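Long-range contacts in Rho guanine nucleotide exchange factor 3 (PDB 2Z0Q), which acts as a guanine nucleotide exchange factor for the GTPases RhoA and RhoB, and is represented by its DH-PH domain pair: residues L38-K42 against L67-I71; L73-L77 against I97-W101; E237-N241 against S325-N329; N240-L246 against L271-P275; L250-L255 against P277-L281. All coordinates share one frame; numbering follows the deposited sequence.

In the fold
From the N terminus, contact 1 closes first, bringing helix 67-84 back against helix 15-51. Contact 2 follows in series, setting the same helix 67-84 against helix 95-101; their centres lie about 17 Å apart, both in the helical DH domain. The remaining three lie in the PH domain, with centres about 34 Å or more from those two. Contact 3 closes the longest loop, pairing strand 232-240 with strand 322-327. Contact 4, sharing Asn240 and Asn241 with it, joins the turn between strands 232-240 and 245-251 to the loop after strand 266-271. Contact 5, nested inside contact 3 and crossing contact 4, joins the bend between strands 245-251 and 254-263 to the loop before strand 282-285.

Contact 1 (L38-K42 against L67-I71); sequences LKLAK and LDSLI
Leu67 meets Leu38 through their methyl ends: Leu38 CD2 lies 3.9 Å from Leu67 CD2 and almost as near Leu67 CD1, so one methyl rests against both branches of the other leucine. The two side chains cross at about a right angle. One residue on, Asp68 brings its carboxylate to the side chain of Lys42, whose CG stands anti to the backbone N (chi1 -174°) and whose chain is extended from there to NZ. That straight chain passes across the carboxylate, with Lys42 CD 3.6 Å from Asp68 OD2, while Lys42 NZ is 3.8 Å from the same oxygen. The salt bridge is therefore long, and CD comes slightly closer than the charged NZ. Leu70 turns to other neighbours, touching Tyr108 and Tyr111 of helix 107-125. Ile71 completes the apolar half: its CG1 branch slides past Leu38 in the opposite direction, placing Ile71 CD1 3.8 Å from Leu38 CB and Ile71 CG1 3.9 Å from Leu38 CD1. Leu38 is thus held between Leu67 and Ile71, four residues apart on one helical face, and also reaches Ile155 of helix 155-172. The short axes come no closer than 10.3 Å, a spacing that leaves the contact to side chains. Running at 146°, these roughly antiparallel helices, with the ion pair as a local detail, belong to the elongated helical bundle that characterises DH domains.

Contact 2 (L73-L77 against I97-W101); sequences LHEEL and ILVGW
Trp101 and Leu77 make the tight part of this contact, which packs helices 67-84 and 95-101, antiparallel at 155°, within the helical DH domain. The indole CG is anti to the backbone N (chi1 175°), which carries the ring across to helix 67-84, where Leu77 lies over one face. Leu77 CB sits 3.6 Å from the centroid of the five-membered ring of Trp101, a CH-pi contact, while Leu77 CD2 reaches the six-membered ring, 4.0 Å from Trp101 CH2. The other branch, Leu77 CD1, packs 3.8 Å from Ile97 CG2. At its edge the indole donates from Trp101 NE1 to Leu73 O over 2.7 Å, with an N-H...O angle of 152°. The looser side belongs to Glu76, an exposed residue that brings CG to the ring edge, 4.4 Å from Trp101 CD1, and whose OE2 is hydrogen-bonded to Gln80. His74 is buried yet only brushes the indole obliquely, its nitrogens being engaged by Glu31 and Tyr108. The short helix axes stay 11.3 Å apart, so the large indole spans the gap. Leu73 O also accepts the helical bond from Leu77 N, the two donors arriving from opposite faces of the carbonyl plane; the buried indole N-H is thereby satisfied without breaking the helix, and the ring is fixed both by its edge and by its face.

Contact 3 (E237-N241 against S325-N329); sequences ELKNN and SLQAN. With SO4 (sulfate ion), chain B.
Lys239 and Gln327 form an antiparallel hydrogen-bonded pair. Lys239 N donates to Gln327 O over 3.2 Å at a nearly straight 166°; Gln327 N returns the bond to Lys239 O over 2.8 Å, more bent. Beyond them Asn241 N reaches Ser325 O only weakly, and Asn240 CA adds a CA-H...O contact to that oxygen at 3.2 Å. These bonds join strand 232-240 to strand 322-327, which pairs on its other side with strand 310-315 in the PH-domain sheet. Apolar contacts gather where Leu238 CD1 meets Leu326 CD1 at 3.8 Å, the side chains crossing at about a right angle, near Trp337 of helix 331-345. On the other face the Lys239 and Gln327 chains run side by side, the amide of Gln327 donating to Lys308 O. Polar links at the two ends use water: one molecule joins Glu237 OE1 to Asn329 OD1, another Asn241 OD1 to Ser325 N. Asn241 CG lies between the backbone N and the carbonyl carbon (chi1 59°), which sets its amide against Ser325 CB, and Asn241 ND2 donates to sulfate O2 (chain B) over 3.1 Å at 169°. A leucine in place of Asn241 would probably leave that sulfate oxygen without its donor and the bridging water without an acceptor.

Contact 4 (N240-L246 against L271-P275); sequences NNRGVKL and LYRQP. With SO4 (sulfate ion), chain C; SO4 (sulfate ion), chain D; SO4 (sulfate ion), chain B.
The type I beta turn from Asn240 to Gly243, between strands 232-240 and 245-251 of the PH domain, faces the loop carrying Tyr272 and Arg273, with sulfate ions bound between and beside them. Arg242 NH2 donates to Tyr272 OH over 3.0 Å, the guanidinium and phenol planes being only 11° apart, and Asn240 ND2 adds a weak bond to the same oxygen. Asn240 OD1 accepts from Arg242 N, an Asx turn, and also from Val244 N, which reaches it from the opposite face of the amide plane. Tyr272 CG is anti to the backbone N (chi1 -175°), extending the ring between two covers. Leu246 CD2 stands 3.8 Å from its centroid, 11° off the normal, and Arg273 NH1 lies over the centre of the opposite face. The phenol hydroxyl donates to sulfate O2 (chain C) over 2.6 Å. Arg273 bends at chi2, folding its guanidinium back to donate from NH1 to Tyr272 O. Its NH2 then links two sulfates, donating over 3.0 Å to O4 of chain C and over 2.8 Å to O2 of chain D. A phenylalanine in place of Tyr272 is likely to leave Arg242 without this acceptor and the first sulfate without its hydroxyl donor. The sulfates, probably from the crystallisation liquor, are consistent with a basic surface able to hold anions. Around it, Leu246 also packs on Leu326 of strand 322-327, Arg273 touches His324 there, and Tyr272 leans on Arg259 of strand 254-263.

Contact 5 (L250-L255 against P277-L281); sequences LFQEVL and PVKDL
Val278 has CG1 anti to its backbone N (chi1 165°), which leaves CG2 turned into the bend between strands 245-251 and 254-263. There Val278 CG2 sits 3.5 Å from Val254 N and 3.7 Å from Leu250 CD1; Leu250 offers that methyl because its own CG is anti to the backbone N (chi1 176°). The two side chains cross at about a right angle. Beside this apolar contact runs one direct backbone bond, Val278 N to Glu253 O, 2.8 Å long and nearly straight at 177°. A water also donates to Glu253 O and accepts from Lys279 N, so this oxygen takes at least two donors. One residue earlier, Pro277 pairs with Val254 as an antiparallel non-hydrogen-bonded bridge, Pro277 CA lying 4.3 Å from Val254 CA, where proline has no N-H to offer. Further along the segment, Leu281 CD1 lies 3.9 Å from Leu255 CB; Val313 of strand 310-315 touches both leucines, and Ile341 touches Leu281. Lys345 donates to the carbonyls of Val278 and Leu281. A tight beta hairpin, and the short 3-10 turn that leads from short strand 276-277 into strand 282-285, thus pack against helix 331-345, the C-terminal helix that closes one end of the PH-domain sheet, as in PH folds generally.

Contact 1 (L38-K42 against L67-I71)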
# COMPACT_ATOMS: atom_id res chain seq x y z
N LEU A 38 9.29 -1.52 -13.47
CA LEU A 38 8.59 -0.26 -13.74
C LEU A 38 8.48 -0.01 -15.26
O LEU A 38 7.49 0.56 -15.73
CB LEU A 38 9.30 0.92 -13.08
CG LEU A 38 9.25 0.95 -11.54
CD1 LEU A 38 9.81 2.29 -11.04
CD2 LEU A 38 7.84 0.72 -11.07
N LYS A 39 9.49 -0.41 -16.03
CA LYS A 39 9.40 -0.22 -17.47
C LYS A 39 8.32 -1.16 -18.01
O LYS A 39 7.54 -0.79 -18.91
CB LYS A 39 10.74 -0.50 -18.15
CG LYS A 39 11.73 0.66 -18.10
CD LYS A 39 13.04 0.24 -18.71
CE LYS A 39 14.04 1.37 -18.76
NZ LYS A 39 15.36 0.80 -19.17
N LEU A 40 8.26 -2.36 -17.44
CA LEU A 40 7.29 -3.37 -17.82
C LEU A 40 5.86 -2.94 -17.52
O LEU A 40 4.93 -3.22 -18.28
CB LEU A 40 7.56 -4.67 -17.08
CG LEU A 40 6.55 -5.77 -17.40
CD1 LEU A 40 6.59 -6.04 -18.89
CD2 LEU A 40 6.87 -7.03 -16.61
N ALA A 41 5.68 -2.27 -16.38
CA ALA A 41 4.38 -1.77 -15.99
C ALA A 41 3.89 -0.85 -17.11
O ALA A 41 2.75 -0.98 -17.57
CB ALA A 41 4.49 -0.98 -14.68
N LYS A 42 4.74 0.07 -17.54
CA LYS A 42 4.39 1.01 -18.60
C LYS A 42 4.15 0.34 -19.95
O LYS A 42 3.23 0.71 -20.67
CB LYS A 42 5.46 2.09 -18.76
CG LYS A 42 5.06 3.17 -19.75
CD LYS A 42 6.13 4.23 -19.96
CE LYS A 42 5.64 5.27 -20.97
NZ LYS A 42 6.65 6.33 -21.22
N LEU A 67 5.47 7.18 -11.76
CA LEU A 67 6.46 6.11 -11.82
C LEU A 67 7.59 6.48 -12.76
O LEU A 67 8.75 6.17 -12.50
CB LEU A 67 5.83 4.79 -12.29
CG LEU A 67 4.93 4.03 -11.32
CD1 LEU A 67 4.49 2.74 -12.00
CD2 LEU A 67 5.67 3.72 -10.01
N ASP A 68 7.25 7.17 -13.84
CA ASP A 68 8.24 7.60 -14.82
C ASP A 68 9.20 8.66 -14.31
O ASP A 68 10.20 8.95 -14.95
CB ASP A 68 7.56 8.11 -16.10
CG ASP A 68 7.24 6.99 -17.06
OD1 ASP A 68 8.18 6.22 -17.39
OD2 ASP A 68 6.07 6.88 -17.48
N SER A 69 8.91 9.27 -13.17
CA SER A 69 9.86 10.24 -12.66
C SER A 69 10.86 9.48 -11.77
O SER A 69 11.98 9.94 -11.54
CB SER A 69 9.15 11.33 -11.86
OG SER A 69 8.67 10.84 -10.63
N LEU A 70 10.48 8.29 -11.30
CA LEU A 70 11.38 7.52 -10.43
C LEU A 70 12.39 6.64 -11.14
O LEU A 70 13.46 6.35 -10.59
CB LEU A 70 10.56 6.65 -9.50
CG LEU A 70 9.52 7.38 -8.68
CD1 LEU A 70 8.82 6.37 -7.79
CD2 LEU A 70 10.17 8.49 -7.86
N ILE A 71 12.05 6.19 -12.34
CA ILE A 71 12.95 5.33 -13.08
C ILE A 71 14.35 5.91 -13.24
O ILE A 71 15.33 5.21 -13.00
CB ILE A 71 12.32 4.94 -14.47
CG1 ILE A 71 11.06 4.10 -14.21
CG2 ILE A 71 13.33 4.18 -15.32
CD1 ILE A 71 10.24 3.72 -15.47

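Contact 2 (L73-L77 against I97-W101)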
# COMPACT_ATOMS: atom_id res chain seq x y z
N LEU A 73 16.00 7.85 -11.33
CA LEU A 73 16.73 7.84 -10.04
C LEU A 73 17.51 6.53 -9.82
O LEU A 73 18.65 6.53 -9.36
CB LEU A 73 15.76 7.99 -8.87
CG LEU A 73 14.71 9.09 -8.97
CD1 LEU A 73 13.99 9.19 -7.64
CD2 LEU A 73 15.38 10.39 -9.35
N HIS A 74 16.84 5.44 -10.12
CA HIS A 74 17.41 4.10 -9.98
C HIS A 74 18.42 3.81 -11.10
O HIS A 74 19.48 3.21 -10.88
CB HIS A 74 16.25 3.10 -9.88
CG HIS A 74 15.41 3.31 -8.66
ND1 HIS A 74 15.84 2.95 -7.40
CD2 HIS A 74 14.19 3.89 -8.49
CE1 HIS A 74 14.93 3.31 -6.51
NE2 HIS A 74 13.93 3.88 -7.14
N GLU A 75 18.15 4.30 -12.31
CA GLU A 75 19.09 4.10 -13.38
C GLU A 75 20.38 4.80 -13.02
O GLU A 75 21.46 4.30 -13.32
CB GLU A 75 18.56 4.65 -14.72
CG GLU A 75 17.35 3.89 -15.25
CD GLU A 75 16.79 4.49 -16.55
OE1 GLU A 75 16.38 5.67 -16.54
OE2 GLU A 75 16.77 3.76 -17.57
N GLU A 76 20.27 5.97 -12.39
CA GLU A 76 21.46 6.71 -12.00
C GLU A 76 22.23 5.91 -10.95
O GLU A 76 23.45 5.82 -11.04
CB GLU A 76 21.12 8.08 -11.43
CG GLU A 76 22.34 8.88 -11.01
CD GLU A 76 23.23 9.23 -12.18
OE1 GLU A 76 22.68 9.48 -13.28
OE2 GLU A 76 24.46 9.27 -12.01
N LEU A 77 21.55 5.35 -9.97
CA LEU A 77 22.30 4.60 -8.96
C LEU A 77 22.96 3.38 -9.60
O LEU A 77 24.13 3.10 -9.38
CB LEU A 77 21.38 4.17 -7.80
CG LEU A 77 22.09 3.24 -6.81
CD1 LEU A 77 23.32 3.91 -6.23
CD2 LEU A 77 21.08 2.81 -5.75
N ILE A 97 29.25 6.62 -3.21
CA ILE A 97 28.18 6.66 -4.19
C ILE A 97 26.79 6.74 -3.53
O ILE A 97 25.93 7.50 -3.96
CB ILE A 97 28.23 5.39 -5.09
CG1 ILE A 97 29.38 5.51 -6.10
CG2 ILE A 97 26.86 5.20 -5.81
CD1 ILE A 97 29.60 4.23 -6.95
N LEU A 98 26.55 5.92 -2.49
CA LEU A 98 25.26 5.92 -1.83
C LEU A 98 25.00 7.27 -1.16
O LEU A 98 23.95 7.84 -1.33
CB LEU A 98 25.18 4.79 -0.79
CG LEU A 98 25.02 3.43 -1.50
CD1 LEU A 98 25.38 2.29 -0.56
CD2 LEU A 98 23.59 3.31 -2.00
N VAL A 99 25.97 7.75 -0.40
CA VAL A 99 25.80 9.03 0.26
C VAL A 99 25.52 10.16 -0.75
O VAL A 99 24.67 11.01 -0.52
CB VAL A 99 27.03 9.36 1.10
CG1 VAL A 99 26.92 10.84 1.62
CG2 VAL A 99 27.06 8.39 2.32
N GLY A 100 26.21 10.16 -1.89
CA GLY A 100 25.93 11.20 -2.88
C GLY A 100 24.61 11.05 -3.61
O GLY A 100 24.03 12.04 -4.10
N TRP A 101 24.12 9.82 -3.73
CA TRP A 101 22.87 9.57 -4.43
C TRP A 101 21.62 9.80 -3.58
O TRP A 101 20.61 10.24 -4.09
CB TRP A 101 22.88 8.11 -4.96
CG TRP A 101 21.60 7.65 -5.60
CD1 TRP A 101 21.18 7.90 -6.90
CD2 TRP A 101 20.57 6.85 -5.00
NE1 TRP A 101 19.96 7.30 -7.11
CE2 TRP A 101 19.56 6.65 -5.97
CE3 TRP A 101 20.41 6.27 -3.72
CZ2 TRP A 101 18.40 5.90 -5.71
CZ3 TRP A 101 19.24 5.51 -3.46
CH2 TRP A 101 18.26 5.34 -4.45

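Contact 3 (E237-N241 against S325-N329)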
# COMPACT_ATOMS: atom_id res chain seq x y z
N GLU A 237 -12.64 -3.26 0.96
CA GLU A 237 -13.94 -3.71 0.46
C GLU A 237 -14.39 -4.94 1.26
O GLU A 237 -13.59 -5.84 1.51
CB GLU A 237 -13.83 -4.08 -1.01
CG GLU A 237 -13.47 -2.88 -1.89
CD GLU A 237 -12.93 -3.29 -3.25
OE1 GLU A 237 -11.95 -4.08 -3.28
OE2 GLU A 237 -13.48 -2.81 -4.28
N LEU A 238 -15.66 -4.96 1.65
CA LEU A 238 -16.23 -6.09 2.35
C LEU A 238 -17.60 -6.25 1.72
O LEU A 238 -18.22 -5.24 1.35
CB LEU A 238 -16.37 -5.81 3.86
CG LEU A 238 -15.04 -5.69 4.61
CD1 LEU A 238 -15.26 -5.22 6.05
CD2 LEU A 238 -14.34 -7.07 4.59
N LYS A 239 -18.07 -7.48 1.60
CA LYS A 239 -19.39 -7.74 1.02
C LYS A 239 -20.35 -8.21 2.10
O LYS A 239 -20.01 -9.11 2.86
CB LYS A 239 -19.27 -8.84 -0.04
CG LYS A 239 -20.62 -9.17 -0.67
CD LYS A 239 -20.41 -9.79 -2.04
CE LYS A 239 -20.46 -11.29 -1.99
NZ LYS A 239 -20.32 -11.86 -3.37
N ASN A 240 -21.53 -7.63 2.20
CA ASN A 240 -22.40 -8.10 3.25
C ASN A 240 -23.23 -9.34 2.87
O ASN A 240 -23.07 -9.88 1.74
CB ASN A 240 -23.25 -6.93 3.82
CG ASN A 240 -24.43 -6.55 2.94
OD1 ASN A 240 -24.72 -7.18 1.92
ND2 ASN A 240 -25.14 -5.50 3.37
N ASN A 241 -24.04 -9.83 3.80
CA ASN A 241 -24.81 -11.07 3.57
C ASN A 241 -26.04 -10.88 2.68
O ASN A 241 -26.83 -11.80 2.52
CB ASN A 241 -25.20 -11.76 4.91
CG ASN A 241 -26.02 -10.87 5.82
OD1 ASN A 241 -26.14 -9.67 5.60
ND2 ASN A 241 -26.59 -11.47 6.88
N SER A 325 -23.16 -8.40 8.73
CA SER A 325 -22.40 -9.66 8.55
C SER A 325 -21.58 -9.32 7.31
O SER A 325 -22.15 -9.13 6.25
CB SER A 325 -23.36 -10.82 8.28
OG SER A 325 -24.06 -11.09 9.48
N LEU A 326 -20.26 -9.24 7.48
CA LEU A 326 -19.36 -8.77 6.44
C LEU A 326 -18.39 -9.87 6.02
O LEU A 326 -17.86 -10.56 6.89
CB LEU A 326 -18.59 -7.56 7.00
CG LEU A 326 -19.42 -6.36 7.47
CD1 LEU A 326 -18.51 -5.29 8.08
CD2 LEU A 326 -20.17 -5.77 6.25
N GLN A 327 -18.12 -9.98 4.73
CA GLN A 327 -17.24 -11.02 4.19
C GLN A 327 -15.94 -10.45 3.67
O GLN A 327 -15.96 -9.55 2.82
CB GLN A 327 -17.92 -11.78 3.04
CG GLN A 327 -17.04 -12.91 2.47
CD GLN A 327 -17.70 -13.62 1.31
OE1 GLN A 327 -18.12 -12.97 0.35
NE2 GLN A 327 -17.80 -14.95 1.38
N ALA A 328 -14.82 -10.95 4.20
CA ALA A 328 -13.49 -10.50 3.78
C ALA A 328 -13.10 -11.22 2.51
O ALA A 328 -13.74 -12.18 2.08
CB ALA A 328 -12.46 -10.77 4.89
N ASN A 329 -12.00 -10.75 1.91
CA ASN A 329 -11.54 -11.27 0.64
C ASN A 329 -10.97 -12.69 0.68
O ASN A 329 -11.08 -13.42 -0.30
CB ASN A 329 -10.53 -10.25 0.08
CG ASN A 329 -11.10 -8.81 0.07
OD1 ASN A 329 -10.42 -7.86 0.48
ND2 ASN A 329 -12.34 -8.65 -0.41
S SO4 B . -29.13 -10.49 10.04
O1 SO4 B . -30.13 -9.42 10.24
O2 SO4 B . -28.06 -9.99 9.13
O3 SO4 B . -28.55 -10.90 11.32
O4 SO4 B . -29.80 -11.67 9.43
O HOH W 1 -11.21 -5.75 2.95
O HOH W 2 -10.50 -6.03 -1.82
O HOH W 3 -25.43 -7.59 7.11
O HOH W 4 -26.02 -13.72 9.29

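Contact 4 (N240-L246 against L271-P275)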
# COMPACT_ATOMS: atom_id res chain seq x y z
N ASN A 240 -21.53 -7.63 2.20
CA ASN A 240 -22.40 -8.10 3.25
C ASN A 240 -23.23 -9.34 2.87
O ASN A 240 -23.07 -9.88 1.74
CB ASN A 240 -23.25 -6.93 3.82
CG ASN A 240 -24.43 -6.55 2.94
OD1 ASN A 240 -24.72 -7.18 1.92
ND2 ASN A 240 -25.14 -5.50 3.37
N ASN A 241 -24.04 -9.83 3.80
CA ASN A 241 -24.81 -11.07 3.57
C ASN A 241 -26.04 -10.88 2.68
O ASN A 241 -26.83 -11.80 2.52
CB ASN A 241 -25.20 -11.76 4.91
CG ASN A 241 -26.02 -10.87 5.82
OD1 ASN A 241 -26.14 -9.67 5.60
ND2 ASN A 241 -26.59 -11.47 6.88
N ARG A 242 -26.17 -9.68 2.11
CA ARG A 242 -27.25 -9.41 1.17
C ARG A 242 -26.61 -9.12 -0.20
O ARG A 242 -27.28 -8.66 -1.12
CB ARG A 242 -28.15 -8.24 1.63
CG ARG A 242 -28.95 -8.56 2.91
CD ARG A 242 -29.87 -7.41 3.37
NE ARG A 242 -29.18 -6.14 3.65
CZ ARG A 242 -28.57 -5.82 4.80
NH1 ARG A 242 -28.53 -6.68 5.82
NH2 ARG A 242 -28.01 -4.62 4.94
N GLY A 243 -25.31 -9.40 -0.32
CA GLY A 243 -24.63 -9.20 -1.58
C GLY A 243 -24.16 -7.77 -1.89
O GLY A 243 -23.60 -7.52 -2.95
N VAL A 244 -24.37 -6.85 -0.96
CA VAL A 244 -23.95 -5.46 -1.15
C VAL A 244 -22.44 -5.27 -0.98
O VAL A 244 -21.88 -5.66 0.05
CB VAL A 244 -24.68 -4.55 -0.15
CG1 VAL A 244 -24.29 -3.07 -0.38
CG2 VAL A 244 -26.18 -4.72 -0.32
N LYS A 245 -21.79 -4.65 -1.97
CA LYS A 245 -20.34 -4.41 -1.88
C LYS A 245 -20.12 -3.09 -1.15
O LYS A 245 -20.58 -2.04 -1.58
CB LYS A 245 -19.72 -4.40 -3.28
CG LYS A 245 -19.97 -5.68 -4.06
CD LYS A 245 -19.18 -5.76 -5.36
CE LYS A 245 -19.58 -7.04 -6.18
NZ LYS A 245 -18.66 -7.27 -7.35
N LEU A 246 -19.46 -3.17 0.01
CA LEU A 246 -19.22 -2.00 0.84
C LEU A 246 -17.73 -1.69 0.95
O LEU A 246 -16.90 -2.55 0.64
CB LEU A 246 -19.79 -2.27 2.26
CG LEU A 246 -21.27 -2.72 2.35
CD1 LEU A 246 -21.61 -3.37 3.70
CD2 LEU A 246 -22.15 -1.51 2.04
N LEU A 271 -22.12 7.09 2.90
CA LEU A 271 -22.33 6.34 4.15
C LEU A 271 -23.57 5.45 4.00
O LEU A 271 -24.62 5.90 3.54
CB LEU A 271 -22.46 7.26 5.36
CG LEU A 271 -21.11 7.47 6.07
CD1 LEU A 271 -20.21 8.35 5.20
CD2 LEU A 271 -21.32 8.07 7.45
N TYR A 272 -23.42 4.18 4.41
CA TYR A 272 -24.51 3.18 4.32
C TYR A 272 -25.42 3.18 5.56
O TYR A 272 -26.62 2.85 5.47
CB TYR A 272 -23.85 1.81 4.11
CG TYR A 272 -24.76 0.64 3.86
CD1 TYR A 272 -25.56 0.60 2.72
CD2 TYR A 272 -24.73 -0.49 4.70
CE1 TYR A 272 -26.31 -0.54 2.40
CE2 TYR A 272 -25.49 -1.65 4.40
CZ TYR A 272 -26.27 -1.66 3.24
OH TYR A 272 -26.95 -2.77 2.86
N ARG A 273 -24.85 3.53 6.70
CA ARG A 273 -25.56 3.63 7.98
C ARG A 273 -24.81 4.68 8.76
O ARG A 273 -23.78 5.20 8.30
CB ARG A 273 -25.51 2.31 8.76
CG ARG A 273 -26.15 1.16 8.03
CD ARG A 273 -27.68 1.20 8.13
NE ARG A 273 -28.27 -0.08 7.71
CZ ARG A 273 -28.51 -0.42 6.45
NH1 ARG A 273 -28.21 0.41 5.45
NH2 ARG A 273 -29.09 -1.59 6.18
N GLN A 274 -25.31 4.97 9.94
CA GLN A 274 -24.63 5.93 10.80
C GLN A 274 -23.34 5.29 11.29
O GLN A 274 -23.23 4.07 11.41
CB GLN A 274 -25.53 6.30 11.96
CG GLN A 274 -26.85 6.83 11.41
CD GLN A 274 -27.80 7.21 12.51
OE1 GLN A 274 -27.73 6.69 13.61
NE2 GLN A 274 -28.72 8.13 12.20
N PRO A 275 -22.32 6.11 11.54
CA PRO A 275 -21.04 5.56 12.01
C PRO A 275 -21.17 4.83 13.35
O PRO A 275 -22.01 5.20 14.17
CB PRO A 275 -20.16 6.82 12.16
CG PRO A 275 -20.77 7.81 11.24
CD PRO A 275 -22.26 7.57 11.38
S SO4 C . -30.12 -1.95 2.54
O1 SO4 C . -31.50 -1.96 1.94
O2 SO4 C . -29.11 -2.34 1.48
O3 SO4 C . -29.80 -0.56 3.02
O4 SO4 C . -30.11 -2.90 3.70
S SO4 D . -29.20 -2.49 9.96
O1 SO4 D . -30.28 -1.50 10.30
O2 SO4 D . -29.49 -3.03 8.59
O3 SO4 D . -27.90 -1.79 9.90
O4 SO4 D . -29.13 -3.60 10.95
S SO4 B . -29.13 -10.49 10.04
O1 SO4 B . -30.13 -9.42 10.24
O2 SO4 B . -28.06 -9.99 9.13
O3 SO4 B . -28.55 -10.90 11.32
O4 SO4 B . -29.80 -11.67 9.43

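Contact 5 (L250-L255 against P277-L281)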
# COMPACT_ATOMS: atom_id res chain seq x y z
N LEU A 250 -12.03 1.79 9.20
CA LEU A 250 -11.84 1.75 10.62
C LEU A 250 -10.89 2.90 11.02
O LEU A 250 -9.67 2.80 10.87
CB LEU A 250 -11.20 0.42 11.06
CG LEU A 250 -10.89 0.39 12.58
CD1 LEU A 250 -12.18 0.48 13.42
CD2 LEU A 250 -10.13 -0.88 12.90
N PHE A 251 -11.47 4.00 11.49
CA PHE A 251 -10.65 5.11 11.99
C PHE A 251 -10.36 4.69 13.44
O PHE A 251 -11.00 3.79 13.97
CB PHE A 251 -11.44 6.42 11.94
CG PHE A 251 -11.66 6.93 10.53
CD1 PHE A 251 -10.63 7.59 9.84
CD2 PHE A 251 -12.89 6.76 9.91
CE1 PHE A 251 -10.83 8.07 8.54
CE2 PHE A 251 -13.11 7.22 8.61
CZ PHE A 251 -12.07 7.89 7.92
N GLN A 252 -9.40 5.33 14.12
CA GLN A 252 -9.07 4.88 15.46
C GLN A 252 -10.24 4.71 16.41
O GLN A 252 -10.32 3.73 17.15
CB GLN A 252 -8.06 5.83 16.11
CG GLN A 252 -7.49 5.31 17.44
CD GLN A 252 -6.59 4.12 17.23
OE1 GLN A 252 -7.05 2.98 17.20
NE2 GLN A 252 -5.28 4.37 17.07
N GLU A 253 -11.17 5.65 16.38
CA GLU A 253 -12.29 5.61 17.30
C GLU A 253 -13.66 5.37 16.70
O GLU A 253 -14.65 5.33 17.43
CB GLU A 253 -12.31 6.91 18.12
CG GLU A 253 -11.02 7.12 18.94
CD GLU A 253 -11.11 8.37 19.79
OE1 GLU A 253 -12.03 8.43 20.63
OE2 GLU A 253 -10.28 9.29 19.62
N VAL A 254 -13.72 5.19 15.38
CA VAL A 254 -15.02 5.00 14.73
C VAL A 254 -14.96 4.19 13.45
O VAL A 254 -14.05 4.34 12.62
CB VAL A 254 -15.70 6.40 14.48
CG1 VAL A 254 -14.85 7.22 13.52
CG2 VAL A 254 -17.17 6.22 13.90
N LEU A 255 -15.96 3.30 13.28
CA LEU A 255 -16.06 2.49 12.08
C LEU A 255 -17.07 3.16 11.14
O LEU A 255 -18.15 3.56 11.56
CB LEU A 255 -16.54 1.08 12.43
CG LEU A 255 -16.60 0.09 11.25
CD1 LEU A 255 -15.20 -0.48 11.00
CD2 LEU A 255 -17.55 -1.09 11.55
N PRO A 277 -19.22 4.02 16.78
CA PRO A 277 -18.06 4.34 17.64
C PRO A 277 -17.40 3.04 18.04
O PRO A 277 -18.10 2.08 18.35
CB PRO A 277 -18.68 5.07 18.85
CG PRO A 277 -19.94 5.62 18.35
CD PRO A 277 -20.46 4.56 17.34
N VAL A 278 -16.07 3.00 18.04
CA VAL A 278 -15.36 1.78 18.39
C VAL A 278 -15.66 1.34 19.83
O VAL A 278 -15.71 0.13 20.08
CB VAL A 278 -13.81 1.94 18.16
CG1 VAL A 278 -13.03 0.84 18.84
CG2 VAL A 278 -13.53 1.88 16.62
N LYS A 279 -15.91 2.28 20.74
CA LYS A 279 -16.22 1.92 22.14
C LYS A 279 -17.54 1.13 22.24
O LYS A 279 -17.77 0.43 23.23
CB LYS A 279 -16.35 3.16 23.03
CG LYS A 279 -17.49 4.09 22.64
CD LYS A 279 -17.81 5.13 23.73
CE LYS A 279 -19.11 5.90 23.37
NZ LYS A 279 -19.60 6.75 24.51
N ASP A 280 -18.40 1.28 21.23
CA ASP A 280 -19.70 0.60 21.22
C ASP A 280 -19.79 -0.48 20.13
O ASP A 280 -20.88 -0.96 19.81
CB ASP A 280 -20.83 1.59 20.97
CG ASP A 280 -20.81 2.77 21.93
OD1 ASP A 280 -20.70 2.54 23.15
OD2 ASP A 280 -20.92 3.92 21.44
N LEU A 281 -18.67 -0.86 19.54
CA LEU A 281 -18.71 -1.83 18.44
C LEU A 281 -18.54 -3.26 18.99
O LEU A 281 -17.51 -3.59 19.56
CB LEU A 281 -17.60 -1.48 17.44
CG LEU A 281 -17.44 -2.20 16.09
CD1 LEU A 281 -16.27 -1.59 15.30
CD2 LEU A 281 -17.16 -3.68 16.36
O HOH W 5 -15.27 5.23 20.22